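Local coordinates for protein endoglucanase A (Clostridium acetobutylicum, PDB 3IK2) that probably hydrolyses internal beta-1,4-glucosidic bonds of cellulose-type glucans, as a family 44 glycoside hydrolase built on a TIM-like barrel, at residues Y65-Y70 with P80-T85; T33-G38 with M94-S99. One frame throughout, in Å; residues are numbered along the deposited sequence.

Contact 1: Y65-Y70 with P80-T85; sequences YWLTLY and PASVYT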
# COMPACT_ATOMS: atom_id res chain seq x y z
N TYR A 65 -9.58 3.98 21.20
CA TYR A 65 -9.88 4.25 19.79
C TYR A 65 -9.82 2.99 18.90
O TYR A 65 -10.71 2.73 18.09
CB TYR A 65 -8.94 5.34 19.24
CG TYR A 65 -9.12 5.60 17.75
CD1 TYR A 65 -10.19 6.36 17.27
CD2 TYR A 65 -8.19 5.10 16.81
CE1 TYR A 65 -10.36 6.60 15.89
CE2 TYR A 65 -8.34 5.32 15.45
CZ TYR A 65 -9.43 6.06 14.99
OH TYR A 65 -9.58 6.29 13.64
N TRP A 66 -8.76 2.20 19.06
CA TRP A 66 -8.64 1.00 18.24
C TRP A 66 -9.69 -0.09 18.57
O TRP A 66 -10.17 -0.78 17.66
CB TRP A 66 -7.18 0.49 18.15
CG TRP A 66 -6.50 0.93 16.85
CD1 TRP A 66 -6.96 1.89 15.98
CD2 TRP A 66 -5.26 0.45 16.29
NE1 TRP A 66 -6.10 2.03 14.92
CE2 TRP A 66 -5.04 1.16 15.09
CE3 TRP A 66 -4.30 -0.49 16.71
CZ2 TRP A 66 -3.89 0.95 14.26
CZ3 TRP A 66 -3.16 -0.71 15.88
CH2 TRP A 66 -2.97 0.02 14.68
N LEU A 67 -10.07 -0.21 19.85
CA LEU A 67 -11.21 -1.06 20.24
C LEU A 67 -12.51 -0.71 19.50
O LEU A 67 -13.20 -1.60 19.03
CB LEU A 67 -11.43 -1.06 21.76
CG LEU A 67 -10.36 -1.78 22.60
CD1 LEU A 67 -10.46 -1.39 24.06
CD2 LEU A 67 -10.53 -3.28 22.48
N THR A 68 -12.83 0.58 19.39
CA THR A 68 -14.05 1.00 18.69
C THR A 68 -13.95 0.90 17.17
O THR A 68 -14.85 0.37 16.54
CB THR A 68 -14.57 2.42 19.17
OG1 THR A 68 -13.66 3.46 18.76
CG2 THR A 68 -14.71 2.45 20.69
N LEU A 69 -12.84 1.38 16.59
CA LEU A 69 -12.58 1.31 15.16
C LEU A 69 -12.68 -0.11 14.60
O LEU A 69 -13.18 -0.31 13.48
CB LEU A 69 -11.21 1.94 14.82
CG LEU A 69 -10.86 2.10 13.34
CD1 LEU A 69 -11.85 3.06 12.65
CD2 LEU A 69 -9.39 2.52 13.07
N TYR A 70 -12.20 -1.08 15.34
CA TYR A 70 -12.19 -2.47 14.86
C TYR A 70 -13.37 -3.29 15.40
O TYR A 70 -13.44 -4.50 15.19
CB TYR A 70 -10.81 -3.12 15.10
CG TYR A 70 -9.77 -2.48 14.19
CD1 TYR A 70 -8.94 -1.47 14.64
CD2 TYR A 70 -9.68 -2.86 12.85
CE1 TYR A 70 -8.01 -0.85 13.76
CE2 TYR A 70 -8.76 -2.24 11.97
CZ TYR A 70 -7.94 -1.23 12.43
OH TYR A 70 -7.05 -0.65 11.56
N PRO A 80 -6.34 -10.04 25.25
CA PRO A 80 -5.12 -9.66 24.49
C PRO A 80 -5.33 -9.69 22.96
O PRO A 80 -5.97 -10.61 22.43
CB PRO A 80 -4.08 -10.69 24.89
CG PRO A 80 -4.81 -11.72 25.73
CD PRO A 80 -6.08 -11.12 26.23
N ALA A 81 -4.83 -8.64 22.30
CA ALA A 81 -4.84 -8.53 20.85
C ALA A 81 -6.23 -8.60 20.22
O ALA A 81 -6.37 -8.83 19.02
CB ALA A 81 -3.88 -9.55 20.22
N SER A 82 -7.25 -8.37 21.03
CA SER A 82 -8.64 -8.42 20.52
C SER A 82 -8.87 -7.50 19.30
O SER A 82 -9.68 -7.81 18.44
CB SER A 82 -9.66 -8.14 21.64
OG SER A 82 -9.69 -6.77 22.00
N VAL A 83 -8.14 -6.39 19.24
CA VAL A 83 -8.20 -5.50 18.09
C VAL A 83 -7.69 -6.24 16.82
O VAL A 83 -8.34 -6.22 15.77
CB VAL A 83 -7.39 -4.18 18.36
CG1 VAL A 83 -7.13 -3.38 17.07
CG2 VAL A 83 -8.07 -3.29 19.45
N TYR A 84 -6.53 -6.88 16.95
CA TYR A 84 -5.89 -7.64 15.85
C TYR A 84 -6.65 -8.93 15.49
O TYR A 84 -6.72 -9.31 14.32
CB TYR A 84 -4.42 -7.94 16.17
CG TYR A 84 -3.49 -6.74 16.03
CD1 TYR A 84 -2.27 -6.87 15.36
CD2 TYR A 84 -3.82 -5.49 16.55
CE1 TYR A 84 -1.41 -5.80 15.23
CE2 TYR A 84 -2.98 -4.41 16.41
CZ TYR A 84 -1.77 -4.58 15.76
OH TYR A 84 -0.90 -3.52 15.63
N THR A 85 -7.19 -9.62 16.49
CA THR A 85 -8.00 -10.78 16.17
C THR A 85 -9.36 -10.40 15.53
O THR A 85 -9.81 -11.05 14.59
CB THR A 85 -8.05 -11.84 17.33
OG1 THR A 85 -8.73 -11.32 18.47
CG2 THR A 85 -6.61 -12.23 17.75
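Val83 contributes the largest share of this contact by placing its two methyls on different parts of segment 65-70. CG2 lies against the backbone of helix 65-69, 3.7 Å from Trp66 C and equally near Leu67 N, while CG1 meets the ring of Tyr70 just beyond the helix end, with Tyr70 CD1 3.6 Å away. The first torsion of Val83 explains the division: at 166° it sets CG1 anti to the backbone N and turns CG2 to the N side, toward Leu67. CG1 also comes within 4.0 Å of Trp66 CB, so the same methyl touches both Trp66 and Tyr70. Leu67 closes the flank, its CD2 lying 3.9 Å from Val83 CG2 and also reaching Ser82 OG, a hydroxyl whose hydrogen bond is to Lys76 O. On the indole side, Tyr84 CE2 approaches Trp66 CZ3 at 3.7 Å, and the phenol oxygen of Tyr84 comes near the plane of the indole at its edge.

The groups are positioned from within the segment as well. Tyr70 CE1 lies 3.6 Å above one face of the indole, offset toward its rim, so Trp66 and Tyr70 pack on each other as well as on Val83. Backbone bonding shapes the turn that carries them: Tyr70 N donates to Trp66 O at 3.1 Å, and Tyr70 is the residue where helical geometry ends. Farther out, Tyr84 OH is hydrogen-bonded to Thr102 O and its ring stacks on Tyr45, so both the hydroxyl and the ring of Tyr84 have partners outside the two segments.

Helix 65-69 thus packs against the first turn of helix 82-93, and Trp66, Tyr70, Val83 and Tyr84 all touch Ile37 of barrel strand 34-37, while Tyr84 meets Phe155 of helix 152-163 edge-to-face.

Contact 2: T33-G38 with M94-S99; sequences TARRIG and MGVPYS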
# COMPACT_ATOMS: atom_id res chain seq x y z
N THR A 33 -8.13 -7.50 -1.80
CA THR A 33 -7.38 -8.74 -1.72
C THR A 33 -6.32 -8.72 -0.60
O THR A 33 -5.60 -9.71 -0.43
CB THR A 33 -6.64 -9.07 -3.03
OG1 THR A 33 -5.65 -8.06 -3.29
CG2 THR A 33 -7.62 -9.20 -4.24
N ALA A 34 -6.23 -7.61 0.13
CA ALA A 34 -5.24 -7.42 1.20
C ALA A 34 -5.73 -6.36 2.15
O ALA A 34 -6.40 -5.40 1.74
CB ALA A 34 -3.88 -7.03 0.66
N ARG A 35 -5.43 -6.55 3.43
CA ARG A 35 -5.79 -5.56 4.45
C ARG A 35 -4.63 -5.32 5.43
O ARG A 35 -3.91 -6.26 5.76
CB ARG A 35 -7.10 -5.96 5.18
CG ARG A 35 -8.35 -5.93 4.28
CD ARG A 35 -9.50 -6.73 4.93
NE ARG A 35 -10.22 -5.99 5.99
CZ ARG A 35 -10.16 -6.28 7.30
NH1 ARG A 35 -9.44 -7.30 7.75
NH2 ARG A 35 -10.86 -5.56 8.17
N ARG A 36 -4.43 -4.06 5.82
CA ARG A 36 -3.41 -3.68 6.81
C ARG A 36 -4.03 -3.10 8.08
O ARG A 36 -4.96 -2.29 7.99
CB ARG A 36 -2.44 -2.64 6.21
CG ARG A 36 -1.50 -1.89 7.18
CD ARG A 36 -0.58 -1.06 6.35
NE ARG A 36 0.56 -0.38 6.96
CZ ARG A 36 0.58 0.91 7.30
NH1 ARG A 36 -0.51 1.67 7.21
NH2 ARG A 36 1.69 1.46 7.76
N ILE A 37 -3.49 -3.48 9.24
CA ILE A 37 -3.71 -2.70 10.46
C ILE A 37 -2.37 -2.05 10.82
O ILE A 37 -1.39 -2.74 11.09
CB ILE A 37 -4.38 -3.47 11.64
CG1 ILE A 37 -4.61 -2.53 12.84
CG2 ILE A 37 -3.62 -4.78 12.02
CD1 ILE A 37 -5.28 -3.20 14.07
N GLY A 38 -2.32 -0.72 10.71
CA GLY A 38 -1.06 0.03 10.80
C GLY A 38 -1.26 1.52 10.88
O GLY A 38 -2.36 2.00 11.18
N MET A 94 -13.98 -12.36 5.01
CA MET A 94 -14.15 -11.70 3.73
C MET A 94 -13.51 -12.50 2.61
O MET A 94 -13.65 -12.16 1.45
CB MET A 94 -13.51 -10.31 3.73
CG MET A 94 -14.19 -9.26 4.64
SD MET A 94 -13.24 -7.70 4.66
CE MET A 94 -13.00 -7.52 6.37
N GLY A 95 -12.76 -13.54 2.96
CA GLY A 95 -11.96 -14.25 1.95
C GLY A 95 -10.69 -13.50 1.52
O GLY A 95 -10.13 -13.79 0.47
N VAL A 96 -10.24 -12.54 2.34
CA VAL A 96 -9.04 -11.75 2.02
C VAL A 96 -7.78 -12.54 2.38
O VAL A 96 -7.60 -12.91 3.54
CB VAL A 96 -9.06 -10.35 2.69
CG1 VAL A 96 -7.70 -9.68 2.60
CG2 VAL A 96 -10.11 -9.46 2.04
N PRO A 97 -6.97 -12.89 1.36
CA PRO A 97 -5.80 -13.79 1.49
C PRO A 97 -4.56 -13.23 2.19
O PRO A 97 -3.66 -14.02 2.53
CB PRO A 97 -5.43 -14.15 0.04
CG PRO A 97 -6.16 -13.16 -0.81
CD PRO A 97 -7.23 -12.49 -0.03
N TYR A 98 -4.50 -11.93 2.43
CA TYR A 98 -3.31 -11.38 3.11
C TYR A 98 -3.68 -10.31 4.14
O TYR A 98 -4.25 -9.27 3.79
CB TYR A 98 -2.33 -10.81 2.07
CG TYR A 98 -0.89 -10.70 2.49
CD1 TYR A 98 0.09 -11.51 1.90
CD2 TYR A 98 -0.49 -9.80 3.47
CE1 TYR A 98 1.42 -11.41 2.28
CE2 TYR A 98 0.84 -9.70 3.86
CZ TYR A 98 1.79 -10.50 3.25
OH TYR A 98 3.09 -10.42 3.66
N SER A 99 -3.33 -10.56 5.41
CA SER A 99 -3.38 -9.53 6.45
C SER A 99 -1.97 -9.04 6.75
O SER A 99 -1.10 -9.85 7.05
CB SER A 99 -3.97 -10.10 7.75
OG SER A 99 -5.35 -10.35 7.61
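Arg35 and Met94 are brought together by a bend in each side chain: Arg35 turns at its third torsion (chi3 80°), and Met94 at its own (chi3 -125°), which carries the thioether methyl over the guanidinium. Met94 CE stands 3.1 Å above that plane, offset toward the rim and 3.2 Å from Arg35 NE, and the two side chains run at about a right angle. The contact is with the face of the group, compatible with its N-H donors being used elsewhere: NE forms a salt bridge with Asp26, and NH1 bonds to Ser91 OG and Phe87 O.

Val96 packs beside the arginine's stem, its CG2 4.0 Å from Arg35 CD, while its CG1 rests 3.5 Å from Ala34 N. The main chains join through Arg35 N, which donates to Tyr98 O at 3.0 Å with an N-H...O angle of 163°. Tyr98 O also receives a CA-H...O contact from Ala34 CA at 3.3 Å, and Ser99 CA makes a similar one to Arg35 O.

Arg35 and Ser99 form a parallel bridge, with both side chains on the same face of the sheet. Pairing continues through Leu100, joining barrel strand 34-37 to strand 99-103. Helix 82-93 ends in a Schellman motif at Gly95, and the loop that follows leads into strand 99-103.

Contacts 1 and 2 lie with centres about 15 Å apart, contact 2 in the eight-stranded parallel barrel sheet and contact 1 in the helical layer outside it. Contact 2 spans a long stretch of chain that holds contact 1 between its two segments: strand 34-37 comes first, then 65-70, 80-85 and finally 94-99. Helix 82-93 connects the two, its start belonging to contact 1 and its end leading into contact 2. The sequence strand 34-37, helix 82-93, strand 99-103 is therefore a beta-alpha-beta crossover with a long connection that includes strands 52-53 and 61-63 and helix 65-69. Ile37 joins the two directly, as its CD1 lies 3.5 Å from Val83 CG1.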